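Local coordinates for protein orotidine 5'-phosphate decarboxylase (Pyrococcus horikoshii, PDB 2CZD) that probably catalyses the decarboxylation of orotidine 5'-monophosphate to UMP, the last step of de novo UMP biosynthesis, at residues I28-P33 with D41-L46; A56-A61 with R72-A77; D91-V96 with N129-F134. All coordinates share one frame; numbering follows the deposited sequence.

The three contacts follow one another round the closed eight-stranded parallel barrel, each starting after the previous one has ended along the chain. Interactions 1 and 2, with centres about 10 Å apart, pack the neighbouring strands 27-31 and 53-60 against helices 41-50 and 64-76, and they are joined directly by a probable hydrogen bond from D57 N to V30 O (2.8 Å). Interaction 3 lies further round, its centre about 14 Å from that of interaction 2 and 22 Å from that of interaction 1. It touches interaction 2 where L60 CD1 meets V96 CG2 at 3.9 Å. Together they clothe one arc of the barrel, and all three also reach the second subunit.

Interaction 1 (I28-P33 with D41-L46); sequences IKVNWP and DIIRRL
Next to the apolar cluster that V30 builds with I43 and L46, the flat group to look at is the guanidinium of R45. The methyl CD1 of I42 lies 3.8 Å above one of its faces, displaced from the centre toward the margin, and a salt bridge to E12 ties its NH2 to helix 11-21. The other flat group is the indole of W32, which stacks on W32 of the second subunit while its NE1 makes a weak hydrogen bond to L58 O.

The contact itself is purely apolar and fully buried. V30 splits its two methyls between two helical side chains one turn apart. Its CG1 meets L46 CD1 at 3.7 Å, the valine and leucine lying alongside and pointing opposite ways, whereas CG2 faces I43 CG1 more loosely at 4.2 Å, the isoleucine coming in at a slant. A chi1 of -59° turns CG1, beside the backbone N, to L46, and CG2, between N and the carbonyl carbon, to I43.

K29 and N31 lie either side of V30 in sequence; K29 belongs to the substrate-binding site, and N31, at the N-cap, accepts a hydrogen bond from L34 N on OD1. A strand residue thus seats a helix on the outside while its neighbour serves the active site, as is characteristic of a TIM barrel.

Interaction 2 (A56-A61 with R72-A77); sequences ADLKLA and RKVFGA
V74 supplies the whole helical side of this contact, meeting A56 and L58 with one methyl each. Its CG1 sits 3.6 Å from A56 CB, and its CG2 is 3.9 Å from L58 CD1, where the two side chains reach toward each other tip to tip. CG1 of V74 lies opposite the backbone N across the first torsion (chi1 176°) and CG2 beside that N, an arrangement that sends the branches to two strand residues on either side of D57.

In the next shell, I35 of helix 32-38 and I70, a turn earlier on V74's own helix, pack on L58, and V74 also touches A79. The strand backbone bends sharply here: D57 is the centre of an inverse gamma turn, with a weak 2.9 Å bond from L58 N to A56 O.

Alternation along the strand puts A56 and L58 on the helix side and D57 and K59 in the active site. K59 NZ, of the residue assigned as proton donor, gives D57 OD1 a 2.9 Å hydrogen bond on its syn side, 20° out of the carboxylate plane, and the pair is a salt bridge. OD2 of D57 is held by K29, while K59 is bridged to D62 of the second subunit. The beta-alpha-beta unit 53-60, 64-76, 81-85 thus carries an alternating row of lysines and aspartates, completed across the dimer interface, the hallmark of the orotidine 5'-phosphate decarboxylase active site.

Interaction 3 (D91-V96 with N129-F134); sequences DSVMAV and NEIEPF
I131, at the end of helix 121-131, wedges against V93 and M94 on helix 90-97, and apolar packing accounts for both pairs. Its CD1 comes down on the branched end of V93, 3.6 Å from CG1 and 3.9 Å from CB. The isoleucine reaches across because CG1 of I131 stands beside its own backbone N with the chain then extended (chi2 176°), which carries the terminal methyl out to the valine.

The sulfur pair is the longer member of this packing. M94 SD lies 4.1 Å from I131 CG2, with the methionine and isoleucine side by side but heading in contrary senses. The methionine chain is folded at both chi2 (-55°) and chi3 (-65°), which brings the sulfur of this solvent-exposed side chain back to the margin of the contact.

Polar bonding flanks the apolar pairs instead of spanning them: E130 OE2 forms a salt bridge with R90, bringing a charged link between the same two helices.

Just beyond I131, E132 takes a positive phi and the helix gives way to the loop leading into strand 135-137. V93 and P133 both rest on I102, so strand 101-105 lies under helix 90-97 and under the loop that leaves helix 121-131. On the side of helix 64-76, the backbone O of S92 accepts a hydrogen bond from N67 ND2, while V96 packs on N67.

Interaction 1 (I28-P33 with D41-L46)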
loop_
_atom_site.group_PDB
_atom_site.type_symbol
_atom_site.label_atom_id
_atom_site.label_comp_id
_atom_site.label_asym_id
_atom_site.label_seq_id
_atom_site.Cartn_x
_atom_site.Cartn_y
_atom_site.Cartn_z
ATOM N N ILE B 28 11.512 -14.662 -6.082
ATOM C CA ILE B 28 10.247 -15.019 -5.468
ATOM C C ILE B 28 9.609 -13.680 -5.128
ATOM O O ILE B 28 10.273 -12.791 -4.582
ATOM C CB ILE B 28 10.451 -15.793 -4.158
ATOM C CG1 ILE B 28 11.151 -17.123 -4.455
ATOM C CG2 ILE B 28 9.116 -16.010 -3.469
ATOM C CD1 ILE B 28 11.685 -17.816 -3.204
ATOM N N LYS B 29 8.344 -13.524 -5.481
ATOM C CA LYS B 29 7.621 -12.290 -5.169
ATOM C C LYS B 29 6.568 -12.582 -4.092
ATOM O O LYS B 29 5.762 -13.518 -4.221
ATOM C CB LYS B 29 6.941 -11.735 -6.433
ATOM C CG LYS B 29 6.158 -10.428 -6.193
ATOM C CD LYS B 29 5.612 -9.911 -7.521
ATOM C CE LYS B 29 4.355 -10.676 -7.977
ATOM N NZ LYS B 29 3.197 -10.451 -7.055
ATOM N N VAL B 30 6.579 -11.790 -3.026
ATOM C CA VAL B 30 5.618 -11.973 -1.945
ATOM C C VAL B 30 4.729 -10.735 -1.854
ATOM O O VAL B 30 5.130 -9.643 -2.258
ATOM C CB VAL B 30 6.319 -12.230 -0.586
ATOM C CG1 VAL B 30 7.198 -13.487 -0.685
ATOM C CG2 VAL B 30 7.151 -11.018 -0.180
ATOM N N ASN B 31 3.518 -10.902 -1.340
ATOM C CA ASN B 31 2.603 -9.762 -1.236
ATOM C C ASN B 31 2.139 -9.491 0.196
ATOM O O ASN B 31 2.565 -10.168 1.126
ATOM C CB ASN B 31 1.401 -9.977 -2.159
ATOM C CG ASN B 31 0.633 -11.244 -1.840
ATOM O OD1 ASN B 31 0.792 -11.832 -0.778
ATOM N ND2 ASN B 31 -0.230 -11.654 -2.758
ATOM N N TRP B 32 1.302 -8.472 0.388
ATOM C CA TRP B 32 0.826 -8.183 1.740
ATOM C C TRP B 32 0.043 -9.357 2.370
ATOM O O TRP B 32 0.228 -9.661 3.546
ATOM C CB TRP B 32 -0.032 -6.897 1.758
ATOM C CG TRP B 32 0.748 -5.581 1.742
ATOM C CD1 TRP B 32 0.570 -4.548 0.863
ATOM C CD2 TRP B 32 1.702 -5.118 2.710
ATOM N NE1 TRP B 32 1.345 -3.472 1.226
ATOM C CE2 TRP B 32 2.048 -3.787 2.356
ATOM C CE3 TRP B 32 2.292 -5.688 3.841
ATOM C CZ2 TRP B 32 2.952 -3.023 3.093
ATOM C CZ3 TRP B 32 3.205 -4.918 4.588
ATOM C CH2 TRP B 32 3.519 -3.595 4.202
ATOM N N PRO B 33 -0.830 -10.030 1.600
ATOM C CA PRO B 33 -1.569 -11.147 2.209
ATOM C C PRO B 33 -0.663 -12.190 2.868
ATOM O O PRO B 33 -0.959 -12.665 3.964
ATOM C CB PRO B 33 -2.363 -11.722 1.035
ATOM C CG PRO B 33 -2.721 -10.456 0.239
ATOM C CD PRO B 33 -1.444 -9.601 0.327
ATOM N N ASP B 41 8.500 -12.036 8.960
ATOM C CA ASP B 41 9.618 -12.978 9.013
ATOM C C ASP B 41 9.535 -14.095 7.968
ATOM O O ASP B 41 10.502 -14.853 7.795
ATOM C CB ASP B 41 9.750 -13.608 10.405
ATOM C CG ASP B 41 10.412 -12.678 11.407
ATOM O OD1 ASP B 41 11.409 -12.025 11.042
ATOM O OD2 ASP B 41 9.951 -12.606 12.567
ATOM N N ILE B 42 8.396 -14.221 7.284
ATOM C CA ILE B 42 8.281 -15.236 6.240
ATOM C C ILE B 42 9.331 -14.872 5.185
ATOM O O ILE B 42 9.858 -15.728 4.471
ATOM C CB ILE B 42 6.849 -15.258 5.587
ATOM C CG1 ILE B 42 6.729 -16.405 4.581
ATOM C CG2 ILE B 42 6.569 -13.961 4.826
ATOM C CD1 ILE B 42 6.823 -17.782 5.191
ATOM N N ILE B 43 9.632 -13.585 5.083
ATOM C CA ILE B 43 10.630 -13.160 4.111
ATOM C C ILE B 43 12.019 -13.687 4.495
ATOM O O ILE B 43 12.761 -14.162 3.640
ATOM C CB ILE B 43 10.674 -11.619 3.995
ATOM C CG1 ILE B 43 9.389 -11.124 3.335
ATOM C CG2 ILE B 43 11.859 -11.182 3.163
ATOM C CD1 ILE B 43 9.219 -9.609 3.406
ATOM N N ARG B 44 12.365 -13.614 5.778
ATOM C CA ARG B 44 13.675 -14.095 6.202
ATOM C C ARG B 44 13.721 -15.606 6.109
ATOM O O ARG B 44 14.751 -16.177 5.730
ATOM C CB ARG B 44 14.012 -13.655 7.631
ATOM C CG ARG B 44 15.382 -14.165 8.135
ATOM C CD ARG B 44 16.590 -13.613 7.333
ATOM N NE ARG B 44 16.814 -12.176 7.535
ATOM C CZ ARG B 44 17.597 -11.425 6.765
ATOM N NH1 ARG B 44 18.241 -11.967 5.739
ATOM N NH2 ARG B 44 17.730 -10.128 7.010
ATOM N N ARG B 45 12.614 -16.260 6.447
ATOM C CA ARG B 45 12.573 -17.718 6.371
ATOM C C ARG B 45 12.832 -18.135 4.923
ATOM O O ARG B 45 13.640 -19.034 4.655
ATOM C CB ARG B 45 11.212 -18.253 6.818
ATOM C CG ARG B 45 10.850 -17.954 8.259
ATOM C CD ARG B 45 9.396 -18.336 8.532
ATOM N NE ARG B 45 9.153 -19.729 8.178
ATOM C CZ ARG B 45 7.969 -20.328 8.228
ATOM N NH1 ARG B 45 6.892 -19.654 8.619
ATOM N NH2 ARG B 45 7.866 -21.610 7.898
ATOM N N LEU B 46 12.148 -17.475 3.988
ATOM C CA LEU B 46 12.318 -17.775 2.575
ATOM C C LEU B 46 13.761 -17.504 2.140
ATOM O O LEU B 46 14.363 -18.319 1.434
ATOM C CB LEU B 46 11.343 -16.940 1.723
ATOM C CG LEU B 46 9.864 -17.365 1.680
ATOM C CD1 LEU B 46 9.006 -16.230 1.103
ATOM C CD2 LEU B 46 9.714 -18.646 0.856
#

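Interaction 2 (A56-A61 with R72-A77)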
loop_
_atom_site.group_PDB
_atom_site.type_symbol
_atom_site.label_atom_id
_atom_site.label_comp_id
_atom_site.label_asym_id
_atom_site.label_seq_id
_atom_site.Cartn_x
_atom_site.Cartn_y
_atom_site.Cartn_z
ATOM N N ALA B 56 9.301 -7.761 -2.708
ATOM C CA ALA B 56 8.139 -7.521 -1.850
ATOM C C ALA B 56 7.195 -6.621 -2.654
ATOM O O ALA B 56 7.471 -5.423 -2.847
ATOM C CB ALA B 56 8.564 -6.842 -0.535
ATOM N N ASP B 57 6.119 -7.227 -3.153
ATOM C CA ASP B 57 5.126 -6.559 -3.994
ATOM C C ASP B 57 4.167 -5.833 -3.063
ATOM O O ASP B 57 3.040 -6.281 -2.821
ATOM C CB ASP B 57 4.380 -7.605 -4.843
ATOM C CG ASP B 57 3.484 -6.975 -5.889
ATOM O OD1 ASP B 57 3.290 -5.746 -5.841
ATOM O OD2 ASP B 57 2.956 -7.706 -6.754
ATOM N N LEU B 58 4.645 -4.717 -2.529
ATOM C CA LEU B 58 3.823 -3.933 -1.598
ATOM C C LEU B 58 3.071 -2.778 -2.250
ATOM O O LEU B 58 2.048 -2.341 -1.719
ATOM C CB LEU B 58 4.697 -3.375 -0.479
ATOM C CG LEU B 58 5.647 -4.382 0.169
ATOM C CD1 LEU B 58 6.390 -3.689 1.321
ATOM C CD2 LEU B 58 4.867 -5.586 0.674
ATOM N N LYS B 59 3.561 -2.309 -3.401
ATOM C CA LYS B 59 2.978 -1.155 -4.110
ATOM C C LYS B 59 2.816 -0.021 -3.108
ATOM O O LYS B 59 1.732 0.559 -2.940
ATOM C CB LYS B 59 1.646 -1.513 -4.771
ATOM C CG LYS B 59 1.813 -2.542 -5.887
ATOM C CD LYS B 59 0.557 -2.679 -6.754
ATOM C CE LYS B 59 0.694 -3.761 -7.841
ATOM N NZ LYS B 59 0.844 -5.142 -7.260
ATOM N N LEU B 60 3.927 0.295 -2.444
ATOM C CA LEU B 60 3.909 1.345 -1.421
ATOM C C LEU B 60 3.420 2.661 -2.010
ATOM O O LEU B 60 3.844 3.076 -3.103
ATOM C CB LEU B 60 5.283 1.530 -0.777
ATOM C CG LEU B 60 5.786 0.337 0.061
ATOM C CD1 LEU B 60 7.138 0.733 0.693
ATOM C CD2 LEU B 60 4.753 -0.086 1.119
ATOM N N ALA B 61 2.534 3.308 -1.258
ATOM C CA ALA B 61 1.895 4.546 -1.700
ATOM C C ALA B 61 1.625 5.463 -0.504
ATOM O O ALA B 61 0.603 6.155 -0.431
ATOM C CB ALA B 61 0.579 4.190 -2.400
ATOM N N ARG B 72 12.388 -0.091 5.600
ATOM C CA ARG B 72 13.410 -0.480 6.559
ATOM C C ARG B 72 13.103 -1.853 7.139
ATOM O O ARG B 72 13.991 -2.696 7.214
ATOM C CB ARG B 72 13.494 0.565 7.678
ATOM C CG ARG B 72 14.580 0.322 8.709
ATOM C CD ARG B 72 14.832 1.616 9.481
ATOM N NE ARG B 72 15.142 1.378 10.885
ATOM C CZ ARG B 72 16.287 0.870 11.330
ATOM N NH1 ARG B 72 17.254 0.545 10.475
ATOM N NH2 ARG B 72 16.466 0.688 12.635
ATOM N N LYS B 73 11.853 -2.079 7.546
ATOM C CA LYS B 73 11.450 -3.369 8.112
ATOM C C LYS B 73 11.498 -4.518 7.089
ATOM O O LYS B 73 11.984 -5.614 7.383
ATOM C CB LYS B 73 10.023 -3.255 8.656
ATOM C CG LYS B 73 9.510 -4.469 9.393
ATOM C CD LYS B 73 10.146 -4.550 10.782
ATOM C CE LYS B 73 9.509 -5.665 11.614
ATOM N NZ LYS B 73 10.194 -5.736 12.947
ATOM N N VAL B 74 10.988 -4.264 5.886
ATOM C CA VAL B 74 10.927 -5.287 4.847
ATOM C C VAL B 74 12.294 -5.614 4.229
ATOM O O VAL B 74 12.614 -6.793 4.052
ATOM C CB VAL B 74 9.883 -4.850 3.783
ATOM C CG1 VAL B 74 9.833 -5.820 2.633
ATOM C CG2 VAL B 74 8.511 -4.792 4.444
ATOM N N PHE B 75 13.107 -4.611 3.906
ATOM C CA PHE B 75 14.456 -4.906 3.393
ATOM C C PHE B 75 15.202 -5.567 4.550
ATOM O O PHE B 75 16.011 -6.480 4.350
ATOM C CB PHE B 75 15.199 -3.630 2.992
ATOM C CG PHE B 75 14.763 -3.059 1.658
ATOM C CD1 PHE B 75 14.801 -3.835 0.495
ATOM C CD2 PHE B 75 14.384 -1.729 1.554
ATOM C CE1 PHE B 75 14.469 -3.275 -0.757
ATOM C CE2 PHE B 75 14.051 -1.170 0.323
ATOM C CZ PHE B 75 14.093 -1.940 -0.835
ATOM N N GLY B 76 14.906 -5.101 5.762
ATOM C CA GLY B 76 15.523 -5.648 6.963
ATOM C C GLY B 76 15.271 -7.135 7.166
ATOM O O GLY B 76 16.134 -7.872 7.661
ATOM N N ALA B 77 14.090 -7.584 6.762
ATOM C CA ALA B 77 13.703 -8.986 6.888
ATOM C C ALA B 77 14.285 -9.850 5.777
ATOM O O ALA B 77 14.194 -11.074 5.835
ATOM C CB ALA B 77 12.172 -9.101 6.904
#

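Interaction 3 (D91-V96 with N129-F134)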
loop_
_atom_site.group_PDB
_atom_site.type_symbol
_atom_site.label_atom_id
_atom_site.label_comp_id
_atom_site.label_asym_id
_atom_site.label_seq_id
_atom_site.Cartn_x
_atom_site.Cartn_y
_atom_site.Cartn_z
ATOM N N ASP B 91 9.461 11.892 -3.826
ATOM C CA ASP B 91 9.972 11.781 -2.467
ATOM C C ASP B 91 9.577 10.450 -1.843
ATOM O O ASP B 91 10.395 9.816 -1.174
ATOM C CB ASP B 91 9.559 12.982 -1.579
ATOM C CG ASP B 91 8.079 13.341 -1.673
ATOM O OD1 ASP B 91 7.691 14.349 -1.039
ATOM O OD2 ASP B 91 7.309 12.652 -2.353
ATOM N N SER B 92 8.337 10.020 -2.067
ATOM C CA SER B 92 7.899 8.737 -1.547
ATOM C C SER B 92 8.655 7.583 -2.210
ATOM O O SER B 92 8.935 6.579 -1.551
ATOM C CB SER B 92 6.386 8.575 -1.700
ATOM O OG SER B 92 5.722 9.418 -0.761
ATOM N N VAL B 93 9.018 7.733 -3.488
ATOM C CA VAL B 93 9.789 6.689 -4.166
ATOM C C VAL B 93 11.214 6.687 -3.613
ATOM O O VAL B 93 11.743 5.625 -3.236
ATOM C CB VAL B 93 9.879 6.950 -5.677
ATOM C CG1 VAL B 93 10.784 5.907 -6.320
ATOM C CG2 VAL B 93 8.488 6.874 -6.309
ATOM N N MET B 94 11.830 7.873 -3.526
ATOM C CA MET B 94 13.208 7.918 -3.058
ATOM C C MET B 94 13.384 7.507 -1.602
ATOM O O MET B 94 14.455 7.016 -1.216
ATOM C CB MET B 94 13.815 9.306 -3.315
ATOM C CG MET B 94 14.071 9.606 -4.789
ATOM S SD MET B 94 15.107 8.375 -5.626
ATOM C CE MET B 94 16.619 8.582 -4.797
ATOM N N ALA B 95 12.330 7.644 -0.799
ATOM C CA ALA B 95 12.437 7.216 0.603
ATOM C C ALA B 95 12.653 5.704 0.698
ATOM O O ALA B 95 13.264 5.212 1.662
ATOM C CB ALA B 95 11.208 7.625 1.392
ATOM N N VAL B 96 12.153 4.972 -0.297
ATOM C CA VAL B 96 12.333 3.531 -0.341
ATOM C C VAL B 96 13.670 3.201 -1.009
ATOM O O VAL B 96 14.409 2.363 -0.505
ATOM C CB VAL B 96 11.195 2.848 -1.147
ATOM C CG1 VAL B 96 11.362 1.335 -1.125
ATOM C CG2 VAL B 96 9.835 3.235 -0.547
ATOM N N ASN B 129 12.454 7.034 -15.708
ATOM C CA ASN B 129 13.705 7.307 -16.409
ATOM C C ASN B 129 14.619 8.215 -15.582
ATOM O O ASN B 129 15.842 8.089 -15.636
ATOM C CB ASN B 129 13.413 7.931 -17.770
ATOM C CG ASN B 129 12.871 6.926 -18.754
ATOM O OD1 ASN B 129 12.982 5.712 -18.540
ATOM N ND2 ASN B 129 12.301 7.418 -19.844
ATOM N N GLU B 130 14.026 9.118 -14.806
ATOM C CA GLU B 130 14.798 10.036 -13.976
ATOM C C GLU B 130 15.386 9.296 -12.783
ATOM O O GLU B 130 16.573 9.429 -12.462
ATOM C CB GLU B 130 13.903 11.160 -13.431
ATOM C CG GLU B 130 13.383 12.182 -14.435
ATOM C CD GLU B 130 12.514 13.265 -13.769
ATOM O OE1 GLU B 130 11.954 14.106 -14.501
ATOM O OE2 GLU B 130 12.385 13.282 -12.515
ATOM N N ILE B 131 14.546 8.499 -12.129
ATOM C CA ILE B 131 14.955 7.789 -10.929
ATOM C C ILE B 131 15.850 6.576 -11.162
ATOM O O ILE B 131 16.704 6.260 -10.332
ATOM C CB ILE B 131 13.698 7.393 -10.110
ATOM C CG1 ILE B 131 13.114 8.657 -9.458
ATOM C CG2 ILE B 131 14.046 6.351 -9.036
ATOM C CD1 ILE B 131 11.832 8.437 -8.695
ATOM N N GLU B 132 15.670 5.926 -12.313
ATOM C CA GLU B 132 16.422 4.726 -12.675
ATOM C C GLU B 132 16.310 3.595 -11.634
ATOM O O GLU B 132 17.292 3.199 -11.000
ATOM C CB GLU B 132 17.899 5.052 -12.972
ATOM C CG GLU B 132 18.066 6.025 -14.122
ATOM C CD GLU B 132 19.522 6.423 -14.377
ATOM O OE1 GLU B 132 19.751 7.211 -15.314
ATOM O OE2 GLU B 132 20.428 5.970 -13.638
ATOM N N PRO B 133 15.083 3.096 -11.409
ATOM C CA PRO B 133 14.860 1.996 -10.462
ATOM C C PRO B 133 15.421 0.723 -11.118
ATOM O O PRO B 133 15.818 0.735 -12.287
ATOM C CB PRO B 133 13.333 1.913 -10.379
ATOM C CG PRO B 133 12.925 2.271 -11.798
ATOM C CD PRO B 133 13.827 3.468 -12.089
ATOM N N PHE B 134 15.447 -0.368 -10.368
ATOM C CA PHE B 134 15.892 -1.635 -10.949
ATOM C C PHE B 134 14.985 -1.989 -12.128
ATOM O O PHE B 134 15.451 -2.460 -13.165
ATOM C CB PHE B 134 15.821 -2.756 -9.904
ATOM C CG PHE B 134 16.044 -4.143 -10.479
ATOM C CD1 PHE B 134 14.970 -4.987 -10.745
ATOM C CD2 PHE B 134 17.332 -4.595 -10.751
ATOM C CE1 PHE B 134 15.158 -6.266 -11.267
ATOM C CE2 PHE B 134 17.536 -5.869 -11.272
ATOM C CZ PHE B 134 16.447 -6.713 -11.532
#